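Local coordinates for protein putative transcription regulator (Lactobacillus plantarum WCFS1, PDB 3COL) that probably binds DNA through an N-terminal helix-turn-helix domain and regulates transcription, as a dimeric member of the TetR family, at residues A[145-159]-A[184-196]. Residues are numbered along the deposited sequence; the frame is centred on the assembly and turned at random.
Sequences KVIKQLPVSLHMGVV and DIFQMIWDAMKQD
The ammonium of K148 is gripped where helix 182-193 gives way to the C-terminal tail: NZ donates to A192 O at 2.8 Å, approaching from above that carbonyl's plane, and to K194 O, 18° from the plane of that group. The chain runs extended to CE and bends only at its last torsion (chi4 71°), which turns NZ in among these carbonyls; NZ also forms a salt bridge with D191 of the second subunit. With an alanine in place of K148, A192 O and K194 O would probably lose their shared donor, and D191 of the second subunit its counter-charge. The backbone joins in, K148 N meeting M193 O at 2.8 Å almost head-on, while H155 NE2 adds a weak bond to the same oxygen at 3.4 Å. Two residues away on each segment, Q195 N donates to V146 O at 2.9 Å, and the two bonds enclose I147 and K194 as a single beta bridge. Beyond M193 O, toward the helices, the contact turns apolar. H155 CD2 touches M193 CB (3.6 Å), and I147 CD1 sits over the imidazole face; I147 CG2 touches W190 CZ3 at 3.7 Å. Between the helices themselves, V158 CG2 meets A192 CB (3.6 Å), and V159 CG2 touches both I189 CG2 and the selenium of M193. The two helical segments run nearly antiparallel, 170° apart, with axes 9.6 Å from each other. Helix 133-143 backs I147 and M193, helix 85-102 flanks V146, and the second subunit packs against K148 and M188, placing the contact beside the dimer interface.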
loop_
_atom_site.group_PDB
_atom_site.type_symbol
_atom_site.label_atom_id
_atom_site.label_comp_id
_atom_site.label_asym_id
_atom_site.label_seq_id
_atom_site.Cartn_x
_atom_site.Cartn_y
_atom_site.Cartn_z
ATOM N N LYS A 145 -0.363 -1.531 -27.112
ATOM C CA LYS A 145 0.568 -2.550 -26.668
ATOM C C LYS A 145 1.914 -1.982 -26.177
ATOM O O LYS A 145 2.954 -2.630 -26.285
ATOM C CB LYS A 145 0.715 -3.669 -27.713
ATOM C CG LYS A 145 -0.596 -4.470 -27.919
ATOM C CD LYS A 145 -0.329 -5.930 -28.354
ATOM C CE LYS A 145 -1.620 -6.758 -28.499
ATOM N NZ LYS A 145 -1.497 -7.808 -29.608
ATOM N N VAL A 146 1.852 -0.780 -25.614
ATOM C CA VAL A 146 3.005 -0.132 -25.006
ATOM C C VAL A 146 3.209 -0.629 -23.576
ATOM O O VAL A 146 4.347 -0.868 -23.143
ATOM C CB VAL A 146 2.833 1.390 -25.059
ATOM C CG1 VAL A 146 3.819 2.091 -24.174
ATOM C CG2 VAL A 146 3.003 1.872 -26.537
ATOM N N ILE A 147 2.125 -0.770 -22.822
ATOM C CA ILE A 147 2.235 -1.377 -21.490
ATOM C C ILE A 147 1.399 -2.667 -21.456
ATOM O O ILE A 147 0.576 -2.909 -22.369
ATOM C CB ILE A 147 1.847 -0.380 -20.367
ATOM C CG1 ILE A 147 0.338 -0.083 -20.428
ATOM C CG2 ILE A 147 2.772 0.860 -20.414
ATOM C CD1 ILE A 147 -0.197 0.956 -19.396
ATOM N N LYS A 148 1.640 -3.498 -20.447
ATOM C CA LYS A 148 1.031 -4.821 -20.329
ATOM C C LYS A 148 -0.501 -4.853 -20.368
ATOM O O LYS A 148 -1.170 -3.948 -19.853
ATOM C CB LYS A 148 1.513 -5.491 -19.039
ATOM C CG LYS A 148 3.032 -5.813 -19.053
ATOM C CD LYS A 148 3.453 -6.608 -17.805
ATOM C CE LYS A 148 4.885 -7.133 -17.891
ATOM N NZ LYS A 148 5.843 -5.957 -17.763
ATOM N N GLN A 149 -1.063 -5.906 -20.965
ATOM C CA GLN A 149 -2.528 -6.083 -20.970
ATOM C C GLN A 149 -2.978 -6.511 -19.588
ATOM O O GLN A 149 -3.363 -7.655 -19.378
ATOM C CB GLN A 149 -2.975 -7.146 -22.012
ATOM C CG GLN A 149 -2.500 -6.866 -23.418
ATOM C CD GLN A 149 -3.058 -5.568 -23.964
ATOM O OE1 GLN A 149 -2.304 -4.725 -24.462
ATOM N NE2 GLN A 149 -4.386 -5.380 -23.835
ATOM N N LEU A 150 -2.863 -5.611 -18.614
ATOM C CA LEU A 150 -3.269 -5.887 -17.267
ATOM C C LEU A 150 -4.154 -4.735 -16.828
ATOM O O LEU A 150 -4.124 -3.658 -17.438
ATOM C CB LEU A 150 -2.038 -5.971 -16.340
ATOM C CG LEU A 150 -1.143 -7.226 -16.475
ATOM C CD1 LEU A 150 0.127 -7.065 -15.661
ATOM C CD2 LEU A 150 -1.911 -8.494 -16.062
ATOM N N PRO A 151 -4.914 -4.945 -15.741
ATOM C CA PRO A 151 -5.833 -3.912 -15.301
ATOM C C PRO A 151 -5.131 -2.613 -14.974
ATOM O O PRO A 151 -3.984 -2.580 -14.474
ATOM C CB PRO A 151 -6.489 -4.497 -14.041
ATOM C CG PRO A 151 -6.237 -5.966 -14.106
ATOM C CD PRO A 151 -4.962 -6.146 -14.869
ATOM N N VAL A 152 -5.845 -1.532 -15.263
ATOM C CA VAL A 152 -5.350 -0.209 -14.948
ATOM C C VAL A 152 -4.966 -0.123 -13.473
ATOM O O VAL A 152 -4.018 0.545 -13.139
ATOM C CB VAL A 152 -6.387 0.844 -15.311
ATOM C CG1 VAL A 152 -5.960 2.201 -14.756
ATOM C CG2 VAL A 152 -6.542 0.878 -16.815
ATOM N N SER A 153 -5.694 -0.814 -12.601
ATOM C CA SER A 153 -5.447 -0.723 -11.149
ATOM C C SER A 153 -4.098 -1.347 -10.789
ATOM O O SER A 153 -3.476 -0.943 -9.794
ATOM C CB SER A 153 -6.579 -1.415 -10.344
ATOM O OG SER A 153 -6.710 -2.774 -10.744
ATOM N N LEU A 154 -3.648 -2.331 -11.584
ATOM C CA LEU A 154 -2.336 -2.948 -11.349
ATOM C C LEU A 154 -1.159 -2.047 -11.737
ATOM O O LEU A 154 -0.151 -1.989 -11.032
ATOM C CB LEU A 154 -2.185 -4.299 -12.058
ATOM C CG LEU A 154 -2.959 -5.548 -11.614
ATOM C CD1 LEU A 154 -2.126 -6.851 -11.776
ATOM C CD2 LEU A 154 -3.430 -5.447 -10.270
ATOM N N HIS A 155 -1.298 -1.368 -12.867
ATOM C CA HIS A 155 -0.384 -0.317 -13.300
ATOM C C HIS A 155 -0.309 0.864 -12.322
ATOM O O HIS A 155 0.794 1.270 -11.919
ATOM C CB HIS A 155 -0.784 0.166 -14.688
ATOM C CG HIS A 155 -0.431 -0.805 -15.777
ATOM N ND1 HIS A 155 -1.381 -1.506 -16.504
ATOM C CD2 HIS A 155 0.768 -1.199 -16.249
ATOM C CE1 HIS A 155 -0.771 -2.291 -17.383
ATOM N NE2 HIS A 155 0.535 -2.111 -17.247
HETATM N N MSE A 156 -1.481 1.406 -11.965
HETATM C CA MSE A 156 -1.608 2.422 -10.900
HETATM C C MSE A 156 -0.949 1.960 -9.605
HETATM O O MSE A 156 -0.196 2.694 -8.974
HETATM C CB MSE A 156 -3.089 2.711 -10.624
HETATM C CG MSE A 156 -3.769 3.539 -11.706
HETATM SE SE MSE A 156 -2.851 5.249 -11.906
HETATM C CE MSE A 156 -3.474 6.144 -10.272
ATOM N N GLY A 157 -1.248 0.725 -9.228
ATOM C CA GLY A 157 -0.766 0.101 -7.978
ATOM C C GLY A 157 0.749 0.036 -7.882
ATOM O O GLY A 157 1.321 0.390 -6.839
ATOM N N VAL A 158 1.414 -0.400 -8.952
ATOM C CA VAL A 158 2.870 -0.468 -8.958
ATOM C C VAL A 158 3.538 0.923 -8.848
ATOM O O VAL A 158 4.534 1.080 -8.118
ATOM C CB VAL A 158 3.441 -1.315 -10.157
ATOM C CG1 VAL A 158 3.195 -0.643 -11.525
ATOM C CG2 VAL A 158 4.934 -1.493 -9.978
ATOM N N VAL A 159 2.983 1.915 -9.559
ATOM C CA VAL A 159 3.406 3.295 -9.468
ATOM C C VAL A 159 3.286 3.801 -8.036
ATOM O O VAL A 159 4.249 4.303 -7.446
ATOM C CB VAL A 159 2.556 4.193 -10.407
ATOM C CG1 VAL A 159 2.873 5.748 -10.180
ATOM C CG2 VAL A 159 2.819 3.824 -11.830
ATOM N N ASP A 184 16.618 5.387 -11.029
ATOM C CA ASP A 184 16.738 4.060 -10.378
ATOM C C ASP A 184 15.352 3.452 -10.033
ATOM O O ASP A 184 15.104 2.263 -10.275
ATOM C CB ASP A 184 17.553 4.131 -9.084
ATOM C CG ASP A 184 18.989 4.565 -9.311
ATOM O OD1 ASP A 184 19.569 4.227 -10.372
ATOM O OD2 ASP A 184 19.525 5.249 -8.414
ATOM N N ILE A 185 14.487 4.263 -9.426
ATOM C CA ILE A 185 13.173 3.803 -8.991
ATOM C C ILE A 185 12.250 3.582 -10.192
ATOM O O ILE A 185 11.501 2.587 -10.250
ATOM C CB ILE A 185 12.549 4.831 -8.016
ATOM C CG1 ILE A 185 13.487 5.141 -6.831
ATOM C CG2 ILE A 185 11.130 4.387 -7.574
ATOM C CD1 ILE A 185 13.962 3.877 -6.033
ATOM N N PHE A 186 12.295 4.506 -11.161
ATOM C CA PHE A 186 11.482 4.399 -12.382
ATOM C C PHE A 186 11.880 3.172 -13.190
ATOM O O PHE A 186 11.055 2.624 -13.894
ATOM C CB PHE A 186 11.620 5.648 -13.276
ATOM C CG PHE A 186 10.658 5.651 -14.467
ATOM C CD1 PHE A 186 9.271 5.585 -14.265
ATOM C CD2 PHE A 186 11.128 5.720 -15.760
ATOM C CE1 PHE A 186 8.390 5.570 -15.343
ATOM C CE2 PHE A 186 10.255 5.729 -16.844
ATOM C CZ PHE A 186 8.895 5.647 -16.642
ATOM N N GLN A 187 13.133 2.721 -13.099
ATOM C CA GLN A 187 13.487 1.487 -13.827
ATOM C C GLN A 187 12.609 0.280 -13.352
ATOM O O GLN A 187 12.071 -0.494 -14.169
ATOM C CB GLN A 187 14.973 1.187 -13.714
ATOM C CG GLN A 187 15.455 0.103 -14.695
ATOM C CD GLN A 187 16.855 -0.380 -14.346
ATOM O OE1 GLN A 187 17.157 -0.698 -13.174
ATOM N NE2 GLN A 187 17.727 -0.395 -15.334
HETATM N N MSE A 188 12.435 0.139 -12.045
HETATM C CA MSE A 188 11.548 -0.923 -11.519
HETATM C C MSE A 188 10.070 -0.729 -11.977
HETATM O O MSE A 188 9.434 -1.656 -12.473
HETATM C CB MSE A 188 11.633 -1.014 -9.997
HETATM C CG MSE A 188 10.380 -1.723 -9.403
HETATM SE SE MSE A 188 10.575 -2.021 -7.493
HETATM C CE MSE A 188 11.665 -3.625 -7.447
ATOM N N ILE A 189 9.544 0.488 -11.826
ATOM C CA ILE A 189 8.140 0.790 -12.161
ATOM C C ILE A 189 7.850 0.623 -13.646
ATOM O O ILE A 189 6.848 0.029 -14.016
ATOM C CB ILE A 189 7.766 2.215 -11.705
ATOM C CG1 ILE A 189 7.807 2.320 -10.162
ATOM C CG2 ILE A 189 6.422 2.667 -12.319
ATOM C CD1 ILE A 189 7.762 3.760 -9.670
ATOM N N TRP A 190 8.744 1.149 -14.489
ATOM C CA TRP A 190 8.574 1.068 -15.945
ATOM C C TRP A 190 8.724 -0.357 -16.474
ATOM O O TRP A 190 7.949 -0.778 -17.331
ATOM C CB TRP A 190 9.534 2.050 -16.701
ATOM C CG TRP A 190 9.358 2.049 -18.240
ATOM C CD1 TRP A 190 10.326 1.778 -19.181
ATOM C CD2 TRP A 190 8.144 2.313 -18.991
ATOM N NE1 TRP A 190 9.796 1.866 -20.440
ATOM C CE2 TRP A 190 8.463 2.173 -20.360
ATOM C CE3 TRP A 190 6.811 2.621 -18.629
ATOM C CZ2 TRP A 190 7.511 2.366 -21.379
ATOM C CZ3 TRP A 190 5.867 2.798 -19.628
ATOM C CH2 TRP A 190 6.212 2.668 -20.993
ATOM N N ASP A 191 9.740 -1.088 -16.010
ATOM C CA ASP A 191 9.825 -2.550 -16.302
ATOM C C ASP A 191 8.530 -3.307 -15.927
ATOM O O ASP A 191 8.045 -4.163 -16.696
ATOM C CB ASP A 191 11.017 -3.213 -15.587
ATOM C CG ASP A 191 12.354 -2.792 -16.174
ATOM O OD1 ASP A 191 12.335 -2.105 -17.207
ATOM O OD2 ASP A 191 13.418 -3.141 -15.608
ATOM N N ALA A 192 8.017 -3.022 -14.728
ATOM C CA ALA A 192 6.754 -3.655 -14.238
ATOM C C ALA A 192 5.640 -3.403 -15.247
ATOM O O ALA A 192 4.971 -4.322 -15.647
ATOM C CB ALA A 192 6.358 -3.079 -12.926
HETATM N N MSE A 193 5.479 -2.152 -15.672
HETATM C CA MSE A 193 4.392 -1.752 -16.586
HETATM C C MSE A 193 4.556 -2.161 -18.063
HETATM O O MSE A 193 3.583 -2.499 -18.721
HETATM C CB MSE A 193 4.216 -0.215 -16.564
HETATM C CG MSE A 193 3.884 0.400 -15.182
HETATM SE SE MSE A 193 3.864 2.325 -15.267
HETATM C CE MSE A 193 2.132 2.647 -16.122
ATOM N N LYS A 194 5.758 -2.046 -18.603
ATOM C CA LYS A 194 5.922 -2.053 -20.054
ATOM C C LYS A 194 5.694 -3.412 -20.687
ATOM O O LYS A 194 5.919 -4.445 -20.069
ATOM C CB LYS A 194 7.253 -1.429 -20.494
ATOM C CG LYS A 194 8.460 -2.329 -20.378
ATOM C CD LYS A 194 9.683 -1.658 -21.004
ATOM C CE LYS A 194 10.964 -2.157 -20.358
ATOM N NZ LYS A 194 11.145 -3.559 -20.780
ATOM N N GLN A 195 5.215 -3.389 -21.929
ATOM C CA GLN A 195 4.806 -4.595 -22.623
ATOM C C GLN A 195 6.045 -5.447 -22.992
ATOM O O GLN A 195 6.985 -4.944 -23.588
ATOM C CB GLN A 195 3.964 -4.205 -23.827
ATOM C CG GLN A 195 3.811 -5.282 -24.902
ATOM C CD GLN A 195 2.930 -6.430 -24.440
ATOM O OE1 GLN A 195 1.794 -6.225 -23.990
ATOM N NE2 GLN A 195 3.446 -7.652 -24.571
ATOM N N ASP A 196 5.993 -6.734 -22.617
ATOM C CA ASP A 196 7.126 -7.695 -22.483
ATOM C C ASP A 196 7.784 -7.710 -21.074
ATOM O O ASP A 196 8.568 -6.805 -20.766
ATOM C CB ASP A 196 8.169 -7.465 -23.539
ATOM C CG ASP A 196 7.708 -7.891 -24.920
ATOM O OD1 ASP A 196 8.596 -8.166 -25.746
ATOM O OD2 ASP A 196 6.481 -7.947 -25.171
ATOM O OXT ASP A 196 7.580 -8.607 -20.223
HETATM O O HOH W 1 0.511 -8.033 -22.020
#